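Local structure of spore germination protein B3 (Bacillus subtilis subsp. subtilis, 3N54) at residues 215-219 and 282-286; 233-237 and 248-252; 251-257 and 339-344; 107-111 and 194-198. The protein takes part, as a membrane lipoprotein of a germinant receptor, in the response of spores to a mixture of L-asparagine, glucose, fructose and potassium ions. All blocks are in the same frame, centred on the assembly; numbering follows the deposited sequence.

Contact 1: 215-219 and 282-286; sequences VMPTT and KKLER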
# COMPACT_ATOMS: atom_id res chain seq x y z
N VAL A 215 10.62 -14.31 9.40
CA VAL A 215 11.20 -15.65 9.32
C VAL A 215 11.17 -16.20 7.90
O VAL A 215 10.25 -15.91 7.14
CB VAL A 215 10.46 -16.64 10.24
CG1 VAL A 215 10.63 -16.24 11.70
CG2 VAL A 215 8.98 -16.71 9.87
N MET A 216 12.18 -16.99 7.56
CA MET A 216 12.23 -17.71 6.29
C MET A 216 12.20 -19.21 6.60
O MET A 216 13.21 -19.76 7.05
CB MET A 216 13.49 -17.38 5.48
CG MET A 216 13.64 -18.21 4.20
SD MET A 216 15.22 -17.99 3.37
CE MET A 216 15.07 -16.35 2.70
N PRO A 217 11.06 -19.87 6.38
CA PRO A 217 10.99 -21.32 6.54
C PRO A 217 11.28 -22.02 5.22
O PRO A 217 10.75 -21.64 4.18
CB PRO A 217 9.53 -21.56 6.95
CG PRO A 217 8.77 -20.42 6.32
CD PRO A 217 9.74 -19.29 6.07
N THR A 218 12.14 -23.04 5.27
CA THR A 218 12.44 -23.83 4.09
C THR A 218 12.87 -25.23 4.52
O THR A 218 12.52 -25.67 5.62
CB THR A 218 13.49 -23.14 3.19
OG1 THR A 218 13.60 -23.84 1.94
CG2 THR A 218 14.85 -23.08 3.87
N THR A 219 13.58 -25.95 3.66
CA THR A 219 14.01 -27.30 3.98
C THR A 219 15.43 -27.58 3.51
O THR A 219 15.94 -26.94 2.59
CB THR A 219 13.09 -28.35 3.33
OG1 THR A 219 13.00 -28.09 1.92
CG2 THR A 219 11.70 -28.30 3.93
N LYS A 282 20.23 -18.59 -1.15
CA LYS A 282 19.75 -18.93 -2.49
C LYS A 282 18.23 -18.79 -2.61
O LYS A 282 17.73 -18.36 -3.65
CB LYS A 282 20.17 -20.35 -2.88
CG LYS A 282 21.64 -20.48 -3.29
CD LYS A 282 21.96 -21.92 -3.73
CE LYS A 282 23.28 -21.99 -4.48
NZ LYS A 282 23.55 -23.35 -5.01
N LYS A 283 17.51 -19.13 -1.55
CA LYS A 283 16.05 -19.01 -1.55
C LYS A 283 15.63 -17.54 -1.68
O LYS A 283 14.78 -17.21 -2.50
CB LYS A 283 15.43 -19.64 -0.30
CG LYS A 283 13.92 -19.40 -0.20
CD LYS A 283 13.26 -20.30 0.82
CE LYS A 283 11.81 -19.89 1.05
NZ LYS A 283 11.03 -19.73 -0.22
N LEU A 284 16.23 -16.67 -0.88
CA LEU A 284 15.91 -15.25 -0.95
C LEU A 284 16.16 -14.73 -2.37
O LEU A 284 15.35 -13.98 -2.92
CB LEU A 284 16.73 -14.44 0.06
CG LEU A 284 16.40 -12.95 0.20
CD1 LEU A 284 14.97 -12.74 0.67
CD2 LEU A 284 17.37 -12.25 1.16
N GLU A 285 17.28 -15.16 -2.95
CA GLU A 285 17.65 -14.72 -4.29
C GLU A 285 16.62 -15.13 -5.34
O GLU A 285 16.19 -14.30 -6.14
CB GLU A 285 19.02 -15.27 -4.69
CG GLU A 285 19.47 -14.77 -6.05
CD GLU A 285 20.94 -14.97 -6.30
OE1 GLU A 285 21.50 -16.00 -5.87
OE2 GLU A 285 21.54 -14.09 -6.95
N ARG A 286 16.23 -16.40 -5.35
CA ARG A 286 15.27 -16.84 -6.36
C ARG A 286 13.88 -16.23 -6.10
O ARG A 286 13.16 -15.92 -7.04
CB ARG A 286 15.21 -18.38 -6.48
CG ARG A 286 14.42 -19.12 -5.43
CD ARG A 286 14.47 -20.65 -5.71
NE ARG A 286 15.64 -21.27 -5.11
CZ ARG A 286 15.66 -21.92 -3.95
NH1 ARG A 286 14.56 -22.10 -3.22
NH2 ARG A 286 16.81 -22.42 -3.51

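Contact 2: 233-237 and 248-252; sequences KTKIK and HISVK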
# COMPACT_ATOMS: atom_id res chain seq x y z
N LYS A 233 20.91 -5.60 6.76
CA LYS A 233 21.36 -4.38 6.12
C LYS A 233 21.51 -4.59 4.62
O LYS A 233 21.90 -5.68 4.19
CB LYS A 233 22.69 -3.93 6.71
CG LYS A 233 22.68 -3.72 8.22
CD LYS A 233 24.03 -3.22 8.73
CE LYS A 233 23.98 -2.88 10.22
NZ LYS A 233 25.25 -2.29 10.73
N THR A 234 21.22 -3.56 3.83
CA THR A 234 21.35 -3.64 2.38
C THR A 234 22.12 -2.46 1.81
O THR A 234 21.87 -1.31 2.18
CB THR A 234 19.97 -3.70 1.70
OG1 THR A 234 19.37 -4.99 1.93
CG2 THR A 234 20.09 -3.47 0.20
N LYS A 235 23.06 -2.75 0.92
CA LYS A 235 23.79 -1.72 0.18
C LYS A 235 23.47 -1.89 -1.30
O LYS A 235 23.56 -3.00 -1.83
CB LYS A 235 25.29 -1.83 0.42
CG LYS A 235 25.74 -1.33 1.79
CD LYS A 235 27.27 -1.29 1.89
CE LYS A 235 27.74 -0.66 3.21
NZ LYS A 235 27.30 0.76 3.36
N ILE A 236 23.09 -0.80 -1.95
CA ILE A 236 22.74 -0.82 -3.37
C ILE A 236 23.68 0.08 -4.16
O ILE A 236 23.76 1.27 -3.90
CB ILE A 236 21.30 -0.35 -3.60
CG1 ILE A 236 20.31 -1.24 -2.83
CG2 ILE A 236 20.97 -0.36 -5.07
CD1 ILE A 236 18.86 -0.90 -3.08
N LYS A 237 24.37 -0.51 -5.13
CA LYS A 237 25.31 0.22 -5.97
C LYS A 237 24.90 0.09 -7.44
O LYS A 237 25.17 -0.94 -8.07
CB LYS A 237 26.73 -0.31 -5.76
CG LYS A 237 27.80 0.46 -6.52
CD LYS A 237 29.20 -0.05 -6.20
CE LYS A 237 30.26 0.82 -6.85
NZ LYS A 237 31.65 0.35 -6.55
N HIS A 248 23.74 -3.46 -8.32
CA HIS A 248 24.45 -4.42 -7.48
C HIS A 248 23.90 -4.27 -6.08
O HIS A 248 24.15 -3.27 -5.40
CB HIS A 248 25.96 -4.17 -7.48
CG HIS A 248 26.64 -4.60 -8.74
ND1 HIS A 248 26.63 -3.86 -9.89
CD2 HIS A 248 27.38 -5.70 -9.01
CE1 HIS A 248 27.32 -4.48 -10.83
NE2 HIS A 248 27.79 -5.61 -10.31
N ILE A 249 23.13 -5.26 -5.64
CA ILE A 249 22.51 -5.24 -4.33
C ILE A 249 23.19 -6.24 -3.41
O ILE A 249 23.32 -7.42 -3.75
CB ILE A 249 21.01 -5.57 -4.42
CG1 ILE A 249 20.30 -4.53 -5.30
CG2 ILE A 249 20.40 -5.63 -3.03
CD1 ILE A 249 18.79 -4.66 -5.32
N SER A 250 23.63 -5.75 -2.26
CA SER A 250 24.28 -6.56 -1.26
C SER A 250 23.36 -6.66 -0.06
O SER A 250 22.86 -5.65 0.42
CB SER A 250 25.61 -5.93 -0.85
OG SER A 250 26.31 -6.75 0.07
N VAL A 251 23.12 -7.88 0.42
CA VAL A 251 22.27 -8.10 1.58
C VAL A 251 23.06 -8.86 2.64
O VAL A 251 23.57 -9.95 2.38
CB VAL A 251 20.99 -8.90 1.22
CG1 VAL A 251 20.18 -9.22 2.46
CG2 VAL A 251 20.15 -8.14 0.21
N LYS A 252 23.18 -8.26 3.82
CA LYS A 252 23.83 -8.88 4.96
C LYS A 252 22.80 -9.00 6.07
O LYS A 252 22.26 -8.00 6.53
CB LYS A 252 25.04 -8.07 5.41
CG LYS A 252 26.21 -8.11 4.44
CD LYS A 252 27.45 -7.41 5.00
CE LYS A 252 28.67 -7.63 4.12
NZ LYS A 252 29.91 -7.08 4.73

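Contact 3: 251-257 and 339-344; sequences VKTKGIL and SFKIIN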
# COMPACT_ATOMS: atom_id res chain seq x y z
N VAL A 251 23.12 -7.88 0.42
CA VAL A 251 22.27 -8.10 1.58
C VAL A 251 23.06 -8.86 2.64
O VAL A 251 23.57 -9.95 2.38
CB VAL A 251 20.99 -8.90 1.22
CG1 VAL A 251 20.18 -9.22 2.46
CG2 VAL A 251 20.15 -8.14 0.21
N LYS A 252 23.18 -8.26 3.82
CA LYS A 252 23.83 -8.88 4.96
C LYS A 252 22.80 -9.00 6.07
O LYS A 252 22.26 -8.00 6.53
CB LYS A 252 25.04 -8.07 5.41
CG LYS A 252 26.21 -8.11 4.44
CD LYS A 252 27.45 -7.41 5.00
CE LYS A 252 28.67 -7.63 4.12
NZ LYS A 252 29.91 -7.08 4.73
N THR A 253 22.53 -10.23 6.50
CA THR A 253 21.52 -10.50 7.50
C THR A 253 22.04 -11.45 8.58
O THR A 253 22.67 -12.46 8.27
CB THR A 253 20.26 -11.14 6.86
OG1 THR A 253 19.89 -10.41 5.69
CG2 THR A 253 19.10 -11.17 7.85
N LYS A 254 21.77 -11.10 9.84
CA LYS A 254 22.11 -11.95 10.97
C LYS A 254 20.80 -12.49 11.53
O LYS A 254 19.81 -11.75 11.60
CB LYS A 254 22.87 -11.15 12.04
CG LYS A 254 24.24 -10.66 11.60
CD LYS A 254 24.96 -9.94 12.73
CE LYS A 254 26.39 -9.56 12.36
NZ LYS A 254 27.09 -8.86 13.47
N GLY A 255 20.79 -13.76 11.93
CA GLY A 255 19.55 -14.36 12.43
C GLY A 255 19.69 -15.63 13.24
O GLY A 255 20.77 -16.20 13.37
N ILE A 256 18.55 -16.06 13.79
CA ILE A 256 18.46 -17.26 14.61
C ILE A 256 17.95 -18.43 13.77
O ILE A 256 17.21 -18.24 12.81
CB ILE A 256 17.53 -17.04 15.82
CG1 ILE A 256 18.08 -15.93 16.72
CG2 ILE A 256 17.35 -18.31 16.63
CD1 ILE A 256 17.28 -15.70 17.98
N LEU A 257 18.35 -19.65 14.15
CA LEU A 257 17.99 -20.86 13.43
C LEU A 257 17.09 -21.79 14.24
O LEU A 257 17.16 -21.82 15.47
CB LEU A 257 19.28 -21.57 13.00
CG LEU A 257 19.17 -22.88 12.20
CD1 LEU A 257 20.43 -23.09 11.38
CD2 LEU A 257 18.92 -24.07 13.11
N SER A 339 24.35 -12.59 1.96
CA SER A 339 25.16 -13.25 2.98
C SER A 339 24.40 -13.34 4.29
O SER A 339 24.09 -12.33 4.92
CB SER A 339 26.47 -12.48 3.18
OG SER A 339 27.29 -13.12 4.15
N PHE A 340 24.11 -14.57 4.70
CA PHE A 340 23.38 -14.83 5.94
C PHE A 340 24.36 -15.32 6.99
O PHE A 340 25.39 -15.91 6.65
CB PHE A 340 22.29 -15.88 5.70
CG PHE A 340 21.00 -15.33 5.12
CD1 PHE A 340 21.00 -14.31 4.18
CD2 PHE A 340 19.79 -15.89 5.50
CE1 PHE A 340 19.81 -13.84 3.65
CE2 PHE A 340 18.59 -15.42 4.96
CZ PHE A 340 18.61 -14.40 4.04
N LYS A 341 24.05 -15.08 8.25
CA LYS A 341 24.89 -15.51 9.36
C LYS A 341 24.05 -15.99 10.54
O LYS A 341 23.30 -15.20 11.12
CB LYS A 341 25.81 -14.37 9.81
CG LYS A 341 26.94 -14.05 8.82
CD LYS A 341 27.63 -12.71 9.13
CE LYS A 341 26.76 -11.52 8.70
NZ LYS A 341 27.41 -10.21 9.00
N ILE A 342 24.15 -17.27 10.87
CA ILE A 342 23.46 -17.81 12.04
C ILE A 342 24.28 -17.46 13.28
O ILE A 342 25.51 -17.51 13.25
CB ILE A 342 23.24 -19.35 11.97
CG1 ILE A 342 22.23 -19.72 10.88
CG2 ILE A 342 22.70 -19.88 13.28
CD1 ILE A 342 22.77 -19.69 9.49
N ILE A 343 23.59 -17.08 14.36
CA ILE A 343 24.24 -16.73 15.62
C ILE A 343 23.61 -17.51 16.77
O ILE A 343 23.58 -17.05 17.92
CB ILE A 343 24.18 -15.20 15.86
CG1 ILE A 343 22.74 -14.70 16.00
CG2 ILE A 343 24.87 -14.46 14.72
CD1 ILE A 343 22.61 -13.20 16.17
N ASN A 344 23.12 -18.72 16.46
CA ASN A 344 22.40 -19.56 17.41
C ASN A 344 22.99 -20.97 17.46
O ASN A 344 24.05 -21.18 18.05
CB ASN A 344 20.92 -19.63 17.01
CG ASN A 344 20.03 -20.27 18.07
OD1 ASN A 344 18.93 -20.73 17.77
ND2 ASN A 344 20.51 -20.31 19.31

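Contact 4: 107-111 and 194-198; sequences MAARG and GFLSA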
# COMPACT_ATOMS: atom_id res chain seq x y z
N MET A 107 -4.47 2.51 4.14
CA MET A 107 -4.33 1.10 3.81
C MET A 107 -5.24 0.64 2.70
O MET A 107 -6.23 1.30 2.38
CB MET A 107 -4.60 0.25 5.04
CG MET A 107 -3.67 0.58 6.16
SD MET A 107 -3.38 -0.83 7.17
CE MET A 107 -2.04 -0.20 8.19
N ALA A 108 -4.89 -0.51 2.13
CA ALA A 108 -5.59 -1.07 1.00
C ALA A 108 -6.29 -2.35 1.40
O ALA A 108 -5.79 -3.13 2.22
CB ALA A 108 -4.61 -1.35 -0.13
N ALA A 109 -7.48 -2.56 0.85
CA ALA A 109 -8.21 -3.79 1.08
C ALA A 109 -8.26 -4.58 -0.21
O ALA A 109 -8.43 -4.02 -1.29
CB ALA A 109 -9.63 -3.49 1.55
N ARG A 110 -8.07 -5.88 -0.11
CA ARG A 110 -8.38 -6.76 -1.21
C ARG A 110 -9.89 -6.87 -1.13
O ARG A 110 -10.44 -7.12 -0.06
CB ARG A 110 -7.71 -8.12 -1.04
CG ARG A 110 -6.21 -8.05 -1.13
CD ARG A 110 -5.57 -9.34 -0.65
NE ARG A 110 -4.11 -9.30 -0.75
CZ ARG A 110 -3.40 -9.69 -1.80
NH1 ARG A 110 -3.99 -10.17 -2.89
NH2 ARG A 110 -2.07 -9.61 -1.76
N GLY A 111 -10.57 -6.65 -2.25
CA GLY A 111 -12.02 -6.64 -2.24
C GLY A 111 -12.55 -5.38 -1.56
O GLY A 111 -11.89 -4.35 -1.54
N GLY A 194 -1.89 -3.69 -9.04
CA GLY A 194 -1.81 -5.08 -8.60
C GLY A 194 -1.48 -5.20 -7.12
O GLY A 194 -1.29 -4.19 -6.44
N PHE A 195 -1.41 -6.44 -6.64
CA PHE A 195 -1.01 -6.75 -5.27
C PHE A 195 0.19 -7.68 -5.23
O PHE A 195 0.38 -8.51 -6.12
CB PHE A 195 -2.13 -7.46 -4.51
CG PHE A 195 -3.33 -6.61 -4.21
CD1 PHE A 195 -3.39 -5.88 -3.03
CD2 PHE A 195 -4.41 -6.57 -5.07
CE1 PHE A 195 -4.50 -5.11 -2.73
CE2 PHE A 195 -5.52 -5.81 -4.78
CZ PHE A 195 -5.57 -5.08 -3.61
N LEU A 196 1.00 -7.54 -4.19
CA LEU A 196 2.05 -8.48 -3.88
C LEU A 196 1.54 -9.27 -2.68
O LEU A 196 0.84 -8.73 -1.83
CB LEU A 196 3.35 -7.76 -3.55
CG LEU A 196 4.07 -7.01 -4.69
CD1 LEU A 196 5.37 -6.39 -4.20
CD2 LEU A 196 4.33 -7.93 -5.87
N SER A 197 1.89 -10.55 -2.62
CA SER A 197 1.50 -11.39 -1.50
C SER A 197 2.33 -11.01 -0.28
O SER A 197 3.32 -10.29 -0.40
CB SER A 197 1.72 -12.87 -1.83
OG SER A 197 3.09 -13.15 -2.06
N ALA A 198 1.92 -11.51 0.89
CA ALA A 198 2.67 -11.32 2.12
C ALA A 198 4.11 -11.79 1.96
O ALA A 198 5.03 -11.09 2.36
CB ALA A 198 1.99 -12.06 3.27

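Contact 1: 215-219 and 282-286
Lys283 NZ finds its charge partner in Asp287 OD2, a salt bridge one turn further along the same helix, and the methylene chain leading out to it is what meets Met216, Pro217 and Thr218. This is a helix laid across a sheet: 282-286 belongs to helix 271-299, whereas 215-219 lies on an outermost strand of a four-stranded mixed sheet. The two short axes come within 10.5 Å at an angle of 106°, so side chains, not backbones, fill the interval. Lys283 CD comes to rest 3.7 Å from Thr218 CB, the two side chains running past each other in opposite senses. Further out, Lys283 CE lies 3.7 Å from Pro217 O, a van der Waals contact. Met216 runs the opposite way along the same lysine, CG beside CD and CE and SD 4.0 Å from Lys283 CB. Trp206 of helix 198-208 backs both Met216 and Leu284, and Phe280 touches Met216 and Thr218. The methionine chain runs straight as far as SD and then bends (chi3 -71°), which turns its methyl across the leucine at about a right angle and sets Met216 CE 3.7 Å from Leu284 CB.

Contact 2: 233-237 and 248-252
Thr234, Ile236, Ile249 and Val251 form the packed face of this strand pair, while the lysines, His248 and Ser250 stand on the other. On the packed face Ile236 and Ile249 lie side by side and point the same way, their CG1 atoms 4.1 Å apart. Thr234 straddles two neighbours: its CG2 meets Ile249 CG2 at 3.9 Å, and its OG1 lies 3.7 Å from Val251 CG2. With chi1 at -72° the methyl stands anti to the backbone N, which directs it to Ile249 and leaves the hydroxyl on the Val251 side, hydrogen-bonded to Val207 O of helix 198-208. That helix and helix 306-313 cover this side of the sheet. A valine at Thr234 would keep the bulk but is likely to leave Val207 O without this hydrogen-bond partner. The backbones belong to a beta hairpin, strands 223-240 and 245-258, in regular antiparallel register. Three hydrogen-bonded pairs, Lys233 with Lys252, Lys235 with Ser250 and Lys237 with His248, give six backbone N-to-O bonds, all 2.8 to 2.9 Å long. The opposite face is looser and open to solvent. Lys233, Lys235, Lys237 and Lys252 are all exposed and lead their amino groups away from the partner strand, three of them, Lys233, Lys237 and Lys252, on chains extended beyond CG. Contact there is made near the backbone: Lys235 CB and Ser250 CB are 4.3 Å apart, and Lys237 O sits near the plane of the His248 ring, at its edge, 3.7 Å from ND1.

Contact 3: 251-257 and 339-344
Lys341 and Lys254 cross on one face of the strand pair, and Thr253 works on the other; these three residues each bury more surface here than any other. Lys254 runs straight out, whereas Lys341 bends at chi3 (-76°), which folds its end over the neighbour and puts Lys341 CE 3.9 Å from Lys254 CG. Lys341 NZ then reaches 3.6 Å from Lys254 CE, so it rests against methylene groups; the two amino nitrogens, Lys341 NZ and Lys254 NZ, remain 4.7 Å apart, close enough that each would probably disfavour the other's charge somewhat. The backbone of Lys341 straddles Lys254: its N bonds Thr253 O at a bent 132°, and its O accepts Gly255 N, 3.0 Å away, in a straighter bond. This ladder is parallel, with strand 333-342 at the sheet's margin running alongside strand 245-258; the chain between them returns through helices, in a beta-alpha-beta crossover whose long helix 271-299 packs on the Phe340 side. There Thr253 CB sits over one face of the Phe340 ring, 4.2 Å above its plane and displaced toward the rim. Thr253 OG1 is doubly hydrogen-bonded, with Ser232 OG and Trp206 NE1, and Trp206 also meets the Phe340 ring, planes at about 15°. Farther along, Leu257 crosses Ile342, Leu257 CB lying 3.8 Å from Ile342 CG2.

Contact 4: 107-111 and 194-198
Arg110 lays its guanidinium over Phe195, the planes 28° apart and the centres 4.5 Å from each other, in an offset stack. The two segments lie on strands 105-109 and 191-196 of one five-stranded mixed sheet, the second an outermost strand. These strands are not neighbours: 165-172 and 177-186 run between them, and the two side chains reach over one face of the sheet, sliding past each other in opposite senses. Extended from CG to NE (chi3 179°), the arginine chain lays Arg110 CG over the ring, 4.0 Å from the Phe195 centroid and 19° off the normal, a CH-pi contact, and carries the guanidinium on toward the phenylalanine backbone. Arg110 NE makes a salt bridge with Asp180 OD2 on strand 177-186, which is likely to limit the rotation of the group. A leucine in place of Arg110 would probably leave Asp180 without this charge partner and one face of the Phe195 ring less covered. Just past the strand, Ser197 is the N-cap of helix 198-208. At the outer end of the guanidinium, Arg110 NH2 lies 3.5 Å from Phe195 CB and 3.0 Å from Leu196 O, the latter at an angle too poor for a hydrogen bond.

Reading from the N terminus, contact 4 comes first: it closes the loop from 107-111 to 194-198 inside the five-stranded sheet, and is finished before the others begin. Helix 198-208 then leads on to the four-stranded sheet, where contacts 1, 2 and 3 lie together, 22 to 29 Å from contact 4 centre to centre. Contact 1 opens at 215-219 and closes on helix 271-299; within that span contact 2 joins the two arms of the hairpin. Contact 3 starts on the strand where contact 2 ends, sharing Val251 and Lys252, and crosses contact 1 by closing only near 344. Contacts 1 and 3 touch, Leu284 CD2 lying 3.8 Å from Phe340 CZ, so helix and sheet meet there.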